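Major extracellular endoglucanase (Xanthomonas campestris pv. campestris, PDB 4TUF) cleaves internal beta-1,4-glucosidic linkages in cellulose, lichenin and cereal beta-glucans through its glycoside hydrolase family 5 catalytic domain, the part present in this chain. Local coordinates at residues A[26-31]-A[58-63]; A[45-50]-A[100-105]; A[281-286]-A[333-338]; A[209-214]-A[240-245]. One frame throughout, in Å; residues are numbered along the deposited sequence.

Contact 1 of 4, residues A[26-31]-A[58-63]; sequences GFETGN and RLPFCP
The type I turn from G26 to T29 packs against the end of strand 56-61, with the CA atoms of E28 and F61 coming nearest and a weak bond running from C62 N to F27 O (3.4 Å). F61 CA also turns its hydrogen toward F27 O, which T65 OG1 hydrogen-bonds. A water joins the two backbones, accepting from F27 N at 2.9 Å and donating to P60 O at 2.7 Å. The F27 ring meets L59 at its edge, F27 CD2 lying 4.0 Å from L59 CD2; L92 and V95 of helix 88-102 pack against F27 too. In this TIM barrel, 26-31 belongs to the loop after strand 16-23, so the contact joins neighbouring strands at the catalytic end, and P60 lies about 6 Å, side chain to side chain, from E278, the probable nucleophile. E28 runs alongside P60, bent at chi2 (-63°), which swings its carboxylate past P60 CB and back to its own turn. There the syn lone pair of E28 OE1 accepts from G26 N at 2.9 Å. G26 O takes two bonds, from T29 N and T29 OG1. C62 SG, disulfide-bonded to C115, lies 3.5 Å from F27 O.

Contact 2 of 4, residues A[45-50]-A[100-105]; sequences MIVQMQ and NARGMY
Q50 reaches across to R102 because its CG stands opposite the backbone N (chi1 -174°) and the chain stays extended beyond it, while R102 folds at chi3 (66°) to bring its guanidinium to the amide. The two segments lie on helices 42-51 and 88-102, adjacent members of the outer layer of the TIM barrel, and the second helix closes in a Schellman motif at G103. Q50 OE1 sits at the edge of the guanidinium, close to its plane, and accepts from R102 NE at 2.6 Å and, weakly, from R102 NH2 at 3.1 Å. NE2 donates almost straight to R102 O (2.8 Å), so one glutamine holds a side chain and a backbone carbonyl of the same residue and is fixed in rotation. R102 NE and Q50 NE2 each approach from above the acceptor's carbonyl plane. The amide and guanidinium planes stand 69° apart. V47 CG2 covers one face of the guanidinium, 3.5 Å from R102 NH1. On the buried side of this pair, M104 lies among I46, M49 and Q50, backed by V57 and F99. Its sulfur lies 4.0 Å from I46 CG2, and its methyl CE ends 3.9 Å from M49 CG.

Contact 3 of 4, residues A[281-286]-A[333-338]; sequences GKYGEG and RQDKMT
K282 O receives R333 NH1 at 2.6 Å, and a weak bond from E285 N, which belongs to the type I' turn running from K282 to E285, reaches the same oxygen. The arginine bond is somewhat bent, its donor tilted from the carbonyl plane, although the oxygen itself lies near the plane of the guanidinium. R333 turns at both chi2 and chi3 (-136° and 50°), which carries the guanidinium out beyond the N-terminal end of helix 334-344, toward the turn. R333 occupies the N-cap position, and its NH2 forms a salt bridge with D335 OD2 at 2.7 Å, its hydrogen bond weakly angled, so the group has partners in both segments. E285 lays its CG over one face of the guanidinium, 3.3 Å from R333 NH1, while its carboxylate oxygen OE2 pairs with R326. The Y283 ring slides past D335 in the opposite direction, with ring and carboxylate planes nearly perpendicular; its edge meets D335 CB, 3.8 Å from Y283 CE2, and its hydroxyl goes on to bond D295. K336 runs extended alongside, placing CE 4.0 Å from Y283 CB, and its NZ bonds G323 O. The contact thus fastens the loop that follows strand 276-280, the strand bearing E278, the probable nucleophile, to the start of the C-terminal helix of this TIM-barrel domain.

Contact 4 of 4, residues A[209-214]-A[240-245]; sequences GIFWGG and PDVFVQ
Q245 leaves the backbone with its CB directed at the loop 209-214 and bends at chi2 (-77°), which turns the rest of the chain across the F211 ring. CG comes first, 3.6 Å from F211 CZ. CD then passes G209, and OE1 settles 3.4 Å from G209 CA. The other branch, NE2, stands 3.2 Å above the plane of the F211 ring, over its centre. Ring and amide planes are 82° apart, a geometry consistent with an amide N-H directed at the pi face, in an amino-aromatic contact. A water accepts from NE2 at 3.1 Å and donates to I210 O, so the amide nitrogen also has a bridged route to the opposite backbone. F211 meets two more residues through CE1, which lies 4.0 Å from V242 CG1 and 3.9 Å from F243 CB; Y247 touches it as well. W212, next in the chain, stacks on H159 and touches E157. With the side chain of F211 about 7 Å from that of E157, the probable proton donor, and the side chain of V242 about 8 Å from that of E278, the probable nucleophile, the two loops meet beside the active site that glycoside hydrolase family 5 enzymes form at the C-terminal ends of their barrel strands.

In the fold
The four contacts sample different layers of one TIM barrel. Contact 1 is the buried one, a strand end and its neighbouring loop joined largely through backbone, a water and apolar atoms. Contact 2 is partly buried in the outer helical layer, where an amide-guanidinium pair sits beside packed methionines; strand 56-61, used in contact 1, connects its two helices. Contacts 3 and 4, also partly buried, join loops after barrel strands to a helix and to another loop: one turns on an arginine bound to a backbone carbonyl, the other on an aromatic face. They touch through a probable hydrogen bond from K282 N to D241 OD2, whereas contacts 2 and 4 lie on opposite sides of the chain's centre.

Contact 1 of 4, residues A[26-31]-A[58-63]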
loop_
_atom_site.group_PDB
_atom_site.type_symbol
_atom_site.label_atom_id
_atom_site.label_comp_id
_atom_site.label_asym_id
_atom_site.label_seq_id
_atom_site.Cartn_x
_atom_site.Cartn_y
_atom_site.Cartn_z
ATOM N N GLY A 26 -10.188 -5.229 3.392
ATOM C CA GLY A 26 -11.307 -6.140 3.466
ATOM C C GLY A 26 -11.051 -7.387 2.639
ATOM O O GLY A 26 -11.219 -8.507 3.128
ATOM N N PHE A 27 -10.627 -7.195 1.391
ATOM C CA PHE A 27 -10.451 -8.306 0.457
ATOM C C PHE A 27 -9.314 -9.247 0.859
ATOM O O PHE A 27 -9.136 -10.303 0.251
ATOM C CB PHE A 27 -10.199 -7.783 -0.964
ATOM C CG PHE A 27 -11.435 -7.289 -1.668
ATOM C CD1 PHE A 27 -12.397 -8.180 -2.115
ATOM C CD2 PHE A 27 -11.628 -5.935 -1.895
ATOM C CE1 PHE A 27 -13.532 -7.732 -2.763
ATOM C CE2 PHE A 27 -12.760 -5.480 -2.543
ATOM C CZ PHE A 27 -13.715 -6.379 -2.977
ATOM N N GLU A 28 -8.542 -8.870 1.874
ATOM C CA GLU A 28 -7.435 -9.708 2.321
ATOM C C GLU A 28 -7.762 -10.363 3.655
ATOM O O GLU A 28 -6.884 -10.917 4.317
ATOM C CB GLU A 28 -6.140 -8.888 2.421
ATOM C CG GLU A 28 -5.941 -8.110 3.723
ATOM C CD GLU A 28 -6.998 -7.040 3.968
ATOM O OE1 GLU A 28 -7.753 -6.694 3.029
ATOM O OE2 GLU A 28 -7.062 -6.540 5.114
ATOM N N THR A 29 -9.033 -10.310 4.041
ATOM C CA THR A 29 -9.456 -10.845 5.330
ATOM C C THR A 29 -10.411 -12.023 5.193
ATOM O O THR A 29 -10.771 -12.425 4.085
ATOM C CB THR A 29 -10.146 -9.773 6.179
ATOM O OG1 THR A 29 -11.477 -9.567 5.689
ATOM C CG2 THR A 29 -9.363 -8.467 6.127
ATOM N N GLY A 30 -10.831 -12.557 6.336
ATOM C CA GLY A 30 -11.720 -13.699 6.370
ATOM C C GLY A 30 -13.051 -13.452 5.695
ATOM O O GLY A 30 -13.724 -14.399 5.299
ATOM N N ASN A 31 -13.427 -12.181 5.561
ATOM C CA ASN A 31 -14.680 -11.796 4.913
ATOM C C ASN A 31 -14.601 -11.808 3.390
ATOM O O ASN A 31 -15.621 -11.955 2.717
ATOM C CB ASN A 31 -15.110 -10.407 5.379
ATOM C CG ASN A 31 -15.471 -10.371 6.850
ATOM O OD1 ASN A 31 -15.753 -11.404 7.460
ATOM N ND2 ASN A 31 -15.474 -9.173 7.427
ATOM N N ARG A 58 -5.428 1.835 -2.878
ATOM C CA ARG A 58 -4.617 0.636 -2.736
ATOM C C ARG A 58 -5.495 -0.491 -2.190
ATOM O O ARG A 58 -6.039 -0.376 -1.095
ATOM C CB ARG A 58 -3.426 0.904 -1.814
ATOM C CG ARG A 58 -2.402 -0.225 -1.712
ATOM C CD ARG A 58 -1.203 0.258 -0.906
ATOM N NE ARG A 58 -0.150 -0.741 -0.730
ATOM C CZ ARG A 58 -0.020 -1.510 0.348
ATOM N NH1 ARG A 58 -0.889 -1.408 1.347
ATOM N NH2 ARG A 58 0.979 -2.379 0.428
ATOM N N LEU A 59 -5.637 -1.566 -2.962
ATOM C CA LEU A 59 -6.527 -2.679 -2.615
ATOM C C LEU A 59 -5.800 -3.934 -2.142
ATOM O O LEU A 59 -5.318 -4.720 -2.957
ATOM C CB LEU A 59 -7.399 -3.057 -3.816
ATOM C CG LEU A 59 -8.788 -2.445 -3.941
ATOM C CD1 LEU A 59 -9.546 -3.145 -5.052
ATOM C CD2 LEU A 59 -9.539 -2.551 -2.627
ATOM N N PRO A 60 -5.718 -4.131 -0.821
ATOM C CA PRO A 60 -5.215 -5.418 -0.332
ATOM C C PRO A 60 -6.109 -6.585 -0.762
ATOM O O PRO A 60 -7.325 -6.443 -0.813
ATOM C CB PRO A 60 -5.234 -5.247 1.193
ATOM C CG PRO A 60 -5.130 -3.763 1.411
ATOM C CD PRO A 60 -5.883 -3.144 0.261
ATOM N N PHE A 61 -5.502 -7.719 -1.087
ATOM C CA PHE A 61 -6.248 -8.943 -1.361
ATOM C C PHE A 61 -5.463 -10.144 -0.830
ATOM O O PHE A 61 -4.320 -10.007 -0.409
ATOM C CB PHE A 61 -6.518 -9.101 -2.859
ATOM C CG PHE A 61 -5.278 -9.358 -3.674
ATOM C CD1 PHE A 61 -4.831 -10.656 -3.899
ATOM C CD2 PHE A 61 -4.554 -8.303 -4.210
ATOM C CE1 PHE A 61 -3.681 -10.894 -4.640
ATOM C CE2 PHE A 61 -3.408 -8.534 -4.948
ATOM C CZ PHE A 61 -2.971 -9.833 -5.164
ATOM N N CYS A 62 -6.079 -11.317 -0.855
ATOM C CA CYS A 62 -5.421 -12.546 -0.434
ATOM C C CYS A 62 -5.741 -13.613 -1.470
ATOM O O CYS A 62 -6.687 -13.448 -2.238
ATOM C CB CYS A 62 -5.888 -12.963 0.961
ATOM S SG CYS A 62 -7.646 -13.408 1.076
ATOM N N PRO A 63 -4.945 -14.693 -1.521
ATOM C CA PRO A 63 -5.185 -15.767 -2.491
ATOM C C PRO A 63 -6.611 -16.318 -2.470
ATOM O O PRO A 63 -7.214 -16.462 -3.535
ATOM C CB PRO A 63 -4.191 -16.841 -2.059
ATOM C CG PRO A 63 -3.052 -16.072 -1.500
ATOM C CD PRO A 63 -3.676 -14.894 -0.795
HETATM O O HOH W 1 -9.226 -4.915 0.263
#

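Contact 2 of 4, residues A[45-50]-A[100-105]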
loop_
_atom_site.group_PDB
_atom_site.type_symbol
_atom_site.label_atom_id
_atom_site.label_comp_id
_atom_site.label_asym_id
_atom_site.label_seq_id
_atom_site.Cartn_x
_atom_site.Cartn_y
_atom_site.Cartn_z
ATOM N N MET A 45 -20.121 4.375 -0.987
ATOM C CA MET A 45 -18.911 4.597 -0.207
ATOM C C MET A 45 -17.728 4.971 -1.109
ATOM O O MET A 45 -16.864 5.757 -0.725
ATOM C CB MET A 45 -18.583 3.356 0.625
ATOM C CG MET A 45 -17.532 3.591 1.692
ATOM S SD MET A 45 -17.645 2.432 3.067
ATOM C CE MET A 45 -17.306 0.889 2.240
ATOM N N ILE A 46 -17.690 4.409 -2.312
ATOM C CA ILE A 46 -16.662 4.781 -3.277
ATOM C C ILE A 46 -16.890 6.213 -3.750
ATOM O O ILE A 46 -15.957 7.011 -3.814
ATOM C CB ILE A 46 -16.648 3.823 -4.484
ATOM C CG1 ILE A 46 -16.068 2.468 -4.075
ATOM C CG2 ILE A 46 -15.849 4.414 -5.638
ATOM C CD1 ILE A 46 -16.153 1.426 -5.163
ATOM N N VAL A 47 -18.142 6.525 -4.073
ATOM C CA VAL A 47 -18.540 7.862 -4.496
ATOM C C VAL A 47 -18.089 8.904 -3.481
ATOM O O VAL A 47 -17.647 9.995 -3.848
ATOM C CB VAL A 47 -20.076 7.948 -4.690
ATOM C CG1 VAL A 47 -20.562 9.390 -4.655
ATOM C CG2 VAL A 47 -20.487 7.270 -5.986
ATOM N N GLN A 48 -18.175 8.550 -2.202
ATOM C CA GLN A 48 -17.822 9.475 -1.134
ATOM C C GLN A 48 -16.322 9.728 -1.054
ATOM O O GLN A 48 -15.892 10.857 -0.834
ATOM C CB GLN A 48 -18.310 8.963 0.218
ATOM C CG GLN A 48 -18.145 9.993 1.316
ATOM C CD GLN A 48 -18.596 9.498 2.666
ATOM O OE1 GLN A 48 -18.714 8.292 2.891
ATOM N NE2 GLN A 48 -18.853 10.432 3.582
ATOM N N MET A 49 -15.524 8.681 -1.225
ATOM C CA MET A 49 -14.091 8.824 -1.041
ATOM C C MET A 49 -13.475 9.574 -2.218
ATOM O O MET A 49 -12.434 10.208 -2.073
ATOM C CB MET A 49 -13.418 7.456 -0.827
ATOM C CG MET A 49 -13.197 6.604 -2.053
ATOM S SD MET A 49 -12.332 5.073 -1.620
ATOM C CE MET A 49 -13.675 4.047 -1.028
ATOM N N GLN A 50 -14.125 9.535 -3.374
ATOM C CA GLN A 50 -13.638 10.326 -4.495
ATOM C C GLN A 50 -13.971 11.792 -4.264
ATOM O O GLN A 50 -13.193 12.677 -4.621
ATOM C CB GLN A 50 -14.225 9.849 -5.824
ATOM C CG GLN A 50 -13.625 10.563 -7.026
ATOM C CD GLN A 50 -14.155 10.053 -8.349
ATOM O OE1 GLN A 50 -15.367 9.937 -8.551
ATOM N NE2 GLN A 50 -13.246 9.746 -9.266
ATOM N N ASN A 100 -12.651 2.068 -11.899
ATOM C CA ASN A 100 -12.245 2.341 -13.269
ATOM C C ASN A 100 -13.203 3.291 -13.972
ATOM O O ASN A 100 -12.773 4.199 -14.679
ATOM C CB ASN A 100 -12.133 1.033 -14.053
ATOM C CG ASN A 100 -11.652 1.243 -15.471
ATOM O OD1 ASN A 100 -10.460 1.450 -15.710
ATOM N ND2 ASN A 100 -12.577 1.180 -16.424
ATOM N N ALA A 101 -14.500 3.079 -13.767
ATOM C CA ALA A 101 -15.528 3.912 -14.388
ATOM C C ALA A 101 -15.532 5.327 -13.818
ATOM O O ALA A 101 -15.911 6.275 -14.501
ATOM C CB ALA A 101 -16.897 3.277 -14.219
ATOM N N ARG A 102 -15.106 5.466 -12.567
ATOM C CA ARG A 102 -15.053 6.776 -11.927
ATOM C C ARG A 102 -13.730 7.495 -12.181
ATOM O O ARG A 102 -13.584 8.678 -11.858
ATOM C CB ARG A 102 -15.287 6.646 -10.425
ATOM C CG ARG A 102 -16.665 6.141 -10.068
ATOM C CD ARG A 102 -17.070 6.635 -8.705
ATOM N NE ARG A 102 -17.224 8.085 -8.699
ATOM C CZ ARG A 102 -18.361 8.710 -8.978
ATOM N NH1 ARG A 102 -19.442 8.007 -9.283
ATOM N NH2 ARG A 102 -18.418 10.034 -8.952
ATOM N N GLY A 103 -12.769 6.779 -12.759
ATOM C CA GLY A 103 -11.485 7.362 -13.094
ATOM C C GLY A 103 -10.555 7.388 -11.901
ATOM O O GLY A 103 -9.763 8.315 -11.737
ATOM N N MET A 104 -10.652 6.360 -11.065
ATOM C CA MET A 104 -9.820 6.252 -9.877
ATOM C C MET A 104 -8.745 5.189 -10.088
ATOM O O MET A 104 -9.051 4.060 -10.470
ATOM C CB MET A 104 -10.679 5.924 -8.646
ATOM C CG MET A 104 -11.713 7.000 -8.315
ATOM S SD MET A 104 -12.766 6.654 -6.889
ATOM C CE MET A 104 -11.537 6.464 -5.592
ATOM N N TYR A 105 -7.488 5.560 -9.845
ATOM C CA TYR A 105 -6.361 4.651 -10.023
ATOM C C TYR A 105 -6.382 3.573 -8.952
ATOM O O TYR A 105 -6.723 3.841 -7.801
ATOM C CB TYR A 105 -5.035 5.415 -9.985
ATOM C CG TYR A 105 -4.899 6.455 -11.073
ATOM C CD1 TYR A 105 -4.575 6.090 -12.373
ATOM C CD2 TYR A 105 -5.098 7.805 -10.803
ATOM C CE1 TYR A 105 -4.451 7.037 -13.378
ATOM C CE2 TYR A 105 -4.982 8.761 -11.803
ATOM C CZ TYR A 105 -4.657 8.370 -13.089
ATOM O OH TYR A 105 -4.539 9.311 -14.088
#

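Contact 3 of 4, residues A[281-286]-A[333-338]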
loop_
_atom_site.group_PDB
_atom_site.type_symbol
_atom_site.label_atom_id
_atom_site.label_comp_id
_atom_site.label_asym_id
_atom_site.label_seq_id
_atom_site.Cartn_x
_atom_site.Cartn_y
_atom_site.Cartn_z
ATOM N N GLY A 281 -2.152 7.111 11.289
ATOM C CA GLY A 281 -2.224 7.046 12.737
ATOM C C GLY A 281 -3.421 7.814 13.265
ATOM O O GLY A 281 -4.149 8.441 12.499
ATOM N N LYS A 282 -3.611 7.789 14.578
ATOM C CA LYS A 282 -4.854 8.266 15.158
ATOM C C LYS A 282 -5.005 9.785 15.105
ATOM O O LYS A 282 -6.120 10.296 15.230
ATOM C CB LYS A 282 -4.984 7.754 16.593
ATOM C CG LYS A 282 -5.208 6.249 16.653
ATOM C CD LYS A 282 -5.685 5.777 18.018
ATOM C CE LYS A 282 -6.176 4.338 17.953
ATOM N NZ LYS A 282 -6.466 3.784 19.302
ATOM N N TYR A 283 -3.921 10.500 14.885
ATOM C CA TYR A 283 -3.990 11.942 14.731
ATOM C C TYR A 283 -4.674 12.675 15.865
ATOM O O TYR A 283 -5.515 13.513 15.673
ATOM C CB TYR A 283 -4.618 12.317 13.422
ATOM C CG TYR A 283 -4.138 13.626 12.899
ATOM C CD1 TYR A 283 -2.831 13.816 12.572
ATOM C CD2 TYR A 283 -4.994 14.667 12.734
ATOM C CE1 TYR A 283 -2.392 15.010 12.078
ATOM C CE2 TYR A 283 -4.559 15.865 12.246
ATOM C CZ TYR A 283 -3.258 16.024 11.922
ATOM O OH TYR A 283 -2.848 17.210 11.431
ATOM N N GLY A 284 -4.293 12.323 17.066
ATOM C CA GLY A 284 -4.693 13.028 18.257
ATOM C C GLY A 284 -5.841 12.382 18.970
ATOM O O GLY A 284 -6.033 12.598 20.151
ATOM N N GLU A 285 -6.564 11.536 18.266
ATOM C CA GLU A 285 -7.531 10.680 18.890
ATOM C C GLU A 285 -6.795 9.638 19.680
ATOM O O GLU A 285 -7.353 9.024 20.566
ATOM C CB GLU A 285 -8.452 10.046 17.870
ATOM C CG GLU A 285 -9.568 10.968 17.448
ATOM C CD GLU A 285 -10.888 10.260 17.402
ATOM O OE1 GLU A 285 -10.872 9.042 17.169
ATOM O OE2 GLU A 285 -11.932 10.910 17.602
ATOM N N GLY A 286 -5.544 9.397 19.331
ATOM C CA GLY A 286 -4.778 8.419 20.075
ATOM C C GLY A 286 -3.634 8.882 20.943
ATOM O O GLY A 286 -3.318 8.255 21.943
ATOM N N ARG A 333 -13.288 12.248 9.258
ATOM C CA ARG A 333 -12.278 12.927 10.061
ATOM C C ARG A 333 -11.669 14.098 9.294
ATOM O O ARG A 333 -10.719 13.924 8.535
ATOM C CB ARG A 333 -11.181 11.943 10.479
ATOM C CG ARG A 333 -11.632 10.857 11.447
ATOM C CD ARG A 333 -10.601 10.674 12.552
ATOM N NE ARG A 333 -10.232 11.960 13.148
ATOM C CZ ARG A 333 -9.202 12.142 13.969
ATOM N NH1 ARG A 333 -8.426 11.119 14.303
ATOM N NH2 ARG A 333 -8.945 13.348 14.456
ATOM N N GLN A 334 -12.209 15.290 9.511
ATOM C CA GLN A 334 -11.848 16.463 8.720
ATOM C C GLN A 334 -10.390 16.904 8.878
ATOM O O GLN A 334 -9.794 17.432 7.937
ATOM C CB GLN A 334 -12.774 17.623 9.079
ATOM C CG GLN A 334 -14.249 17.301 8.923
ATOM C CD GLN A 334 -14.667 17.174 7.474
ATOM O OE1 GLN A 334 -14.098 17.817 6.594
ATOM N NE2 GLN A 334 -15.666 16.340 7.218
ATOM N N ASP A 335 -9.816 16.708 10.061
ATOM C CA ASP A 335 -8.436 17.126 10.288
ATOM C C ASP A 335 -7.476 16.232 9.509
ATOM O O ASP A 335 -6.468 16.699 8.976
ATOM C CB ASP A 335 -8.090 17.125 11.783
ATOM C CG ASP A 335 -8.610 15.898 12.512
ATOM O OD1 ASP A 335 -9.024 14.921 11.848
ATOM O OD2 ASP A 335 -8.596 15.912 13.763
ATOM N N LYS A 336 -7.800 14.947 9.438
ATOM C CA LYS A 336 -7.032 14.021 8.629
ATOM C C LYS A 336 -7.097 14.415 7.157
ATOM O O LYS A 336 -6.093 14.338 6.446
ATOM C CB LYS A 336 -7.536 12.590 8.820
ATOM C CG LYS A 336 -6.979 11.897 10.055
ATOM C CD LYS A 336 -7.368 10.435 10.077
ATOM C CE LYS A 336 -6.838 9.738 11.315
ATOM N NZ LYS A 336 -7.241 8.303 11.343
ATOM N N MET A 337 -8.272 14.846 6.703
ATOM C CA MET A 337 -8.421 15.274 5.316
ATOM C C MET A 337 -7.668 16.574 5.032
ATOM O O MET A 337 -7.120 16.754 3.945
ATOM C CB MET A 337 -9.899 15.431 4.946
ATOM C CG MET A 337 -10.614 14.108 4.705
ATOM S SD MET A 337 -9.636 12.922 3.740
ATOM C CE MET A 337 -9.505 13.764 2.165
ATOM N N THR A 338 -7.627 17.474 6.009
ATOM C CA THR A 338 -6.924 18.739 5.831
ATOM C C THR A 338 -5.418 18.493 5.760
ATOM O O THR A 338 -4.699 19.185 5.040
ATOM C CB THR A 338 -7.261 19.727 6.962
ATOM O OG1 THR A 338 -8.668 19.995 6.943
ATOM C CG2 THR A 338 -6.506 21.034 6.788
#

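Contact 4 of 4, residues A[209-214]-A[240-245]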
loop_
_atom_site.group_PDB
_atom_site.type_symbol
_atom_site.label_atom_id
_atom_site.label_comp_id
_atom_site.label_asym_id
_atom_site.label_seq_id
_atom_site.Cartn_x
_atom_site.Cartn_y
_atom_site.Cartn_z
ATOM N N GLY A 209 14.776 0.201 15.039
ATOM C CA GLY A 209 13.723 1.193 14.925
ATOM C C GLY A 209 13.092 1.244 13.549
ATOM O O GLY A 209 12.660 2.303 13.093
ATOM N N ILE A 210 13.034 0.092 12.889
ATOM C CA ILE A 210 12.477 0.007 11.543
ATOM C C ILE A 210 11.097 -0.653 11.545
ATOM O O ILE A 210 10.891 -1.678 12.194
ATOM C CB ILE A 210 13.413 -0.780 10.604
ATOM C CG1 ILE A 210 14.794 -0.128 10.560
ATOM C CG2 ILE A 210 12.829 -0.852 9.215
ATOM C CD1 ILE A 210 15.750 -0.795 9.607
ATOM N N PHE A 211 10.154 -0.051 10.826
ATOM C CA PHE A 211 8.817 -0.618 10.682
ATOM C C PHE A 211 8.789 -1.622 9.538
ATOM O O PHE A 211 9.618 -1.553 8.633
ATOM C CB PHE A 211 7.782 0.482 10.433
ATOM C CG PHE A 211 7.546 1.382 11.618
ATOM C CD1 PHE A 211 6.658 1.017 12.615
ATOM C CD2 PHE A 211 8.201 2.597 11.725
ATOM C CE1 PHE A 211 6.434 1.846 13.703
ATOM C CE2 PHE A 211 7.979 3.429 12.814
ATOM C CZ PHE A 211 7.094 3.055 13.801
ATOM N N TRP A 212 7.836 -2.551 9.585
ATOM C CA TRP A 212 7.677 -3.557 8.538
ATOM C C TRP A 212 7.601 -2.913 7.156
ATOM O O TRP A 212 6.829 -1.981 6.947
ATOM C CB TRP A 212 6.420 -4.393 8.774
ATOM C CG TRP A 212 6.464 -5.270 9.979
ATOM C CD1 TRP A 212 7.482 -5.383 10.879
ATOM C CD2 TRP A 212 5.436 -6.168 10.418
ATOM N NE1 TRP A 212 7.145 -6.291 11.862
ATOM C CE2 TRP A 212 5.897 -6.790 11.597
ATOM C CE3 TRP A 212 4.172 -6.505 9.930
ATOM C CZ2 TRP A 212 5.139 -7.732 12.290
ATOM C CZ3 TRP A 212 3.418 -7.437 10.624
ATOM C CH2 TRP A 212 3.903 -8.038 11.791
ATOM N N GLY A 213 8.408 -3.411 6.223
ATOM C CA GLY A 213 8.428 -2.883 4.870
ATOM C C GLY A 213 8.914 -1.450 4.812
ATOM O O GLY A 213 8.604 -0.721 3.869
ATOM N N GLY A 214 9.688 -1.042 5.815
ATOM C CA GLY A 214 10.075 0.351 5.940
ATOM C C GLY A 214 11.523 0.699 5.630
ATOM O O GLY A 214 11.863 1.883 5.557
ATOM N N PRO A 240 3.815 6.943 16.630
ATOM C CA PRO A 240 3.825 6.512 18.034
ATOM C C PRO A 240 2.746 5.495 18.405
ATOM O O PRO A 240 2.990 4.679 19.294
ATOM C CB PRO A 240 3.605 7.820 18.798
ATOM C CG PRO A 240 4.126 8.874 17.889
ATOM C CD PRO A 240 3.774 8.411 16.508
ATOM N N ASP A 241 1.589 5.533 17.750
ATOM C CA ASP A 241 0.484 4.667 18.159
ATOM C C ASP A 241 0.475 3.319 17.448
ATOM O O ASP A 241 -0.419 2.506 17.676
ATOM C CB ASP A 241 -0.859 5.368 17.947
ATOM C CG ASP A 241 -0.984 5.991 16.577
ATOM O OD1 ASP A 241 -0.130 5.714 15.704
ATOM O OD2 ASP A 241 -1.949 6.761 16.375
ATOM N N VAL A 242 1.460 3.085 16.587
ATOM C CA VAL A 242 1.673 1.753 16.034
ATOM C C VAL A 242 2.743 1.055 16.853
ATOM O O VAL A 242 2.581 -0.092 17.271
ATOM C CB VAL A 242 2.086 1.799 14.555
ATOM C CG1 VAL A 242 2.687 0.451 14.112
ATOM C CG2 VAL A 242 0.889 2.184 13.695
ATOM N N PHE A 243 3.835 1.770 17.090
ATOM C CA PHE A 243 4.892 1.302 17.972
ATOM C C PHE A 243 5.629 2.516 18.503
ATOM O O PHE A 243 5.879 3.467 17.761
ATOM C CB PHE A 243 5.852 0.359 17.240
ATOM C CG PHE A 243 6.877 -0.290 18.134
ATOM C CD1 PHE A 243 8.040 0.381 18.488
ATOM C CD2 PHE A 243 6.686 -1.579 18.606
ATOM C CE1 PHE A 243 8.984 -0.219 19.310
ATOM C CE2 PHE A 243 7.627 -2.188 19.429
ATOM C CZ PHE A 243 8.777 -1.509 19.780
ATOM N N VAL A 244 5.967 2.494 19.786
ATOM C CA VAL A 244 6.720 3.594 20.368
ATOM C C VAL A 244 8.208 3.345 20.165
ATOM O O VAL A 244 8.877 2.740 21.005
ATOM C CB VAL A 244 6.398 3.777 21.863
ATOM C CG1 VAL A 244 7.238 4.899 22.459
ATOM C CG2 VAL A 244 4.911 4.072 22.048
ATOM N N GLN A 245 8.715 3.787 19.019
ATOM C CA GLN A 245 10.143 3.733 18.760
ATOM C C GLN A 245 10.837 4.663 19.743
ATOM O O GLN A 245 10.247 5.640 20.201
ATOM C CB GLN A 245 10.462 4.133 17.317
ATOM C CG GLN A 245 9.653 3.397 16.253
ATOM C CD GLN A 245 10.132 1.977 16.005
ATOM O OE1 GLN A 245 10.931 1.429 16.763
ATOM N NE2 GLN A 245 9.647 1.377 14.929
HETATM O O HOH W 2 10.310 -1.574 15.328
#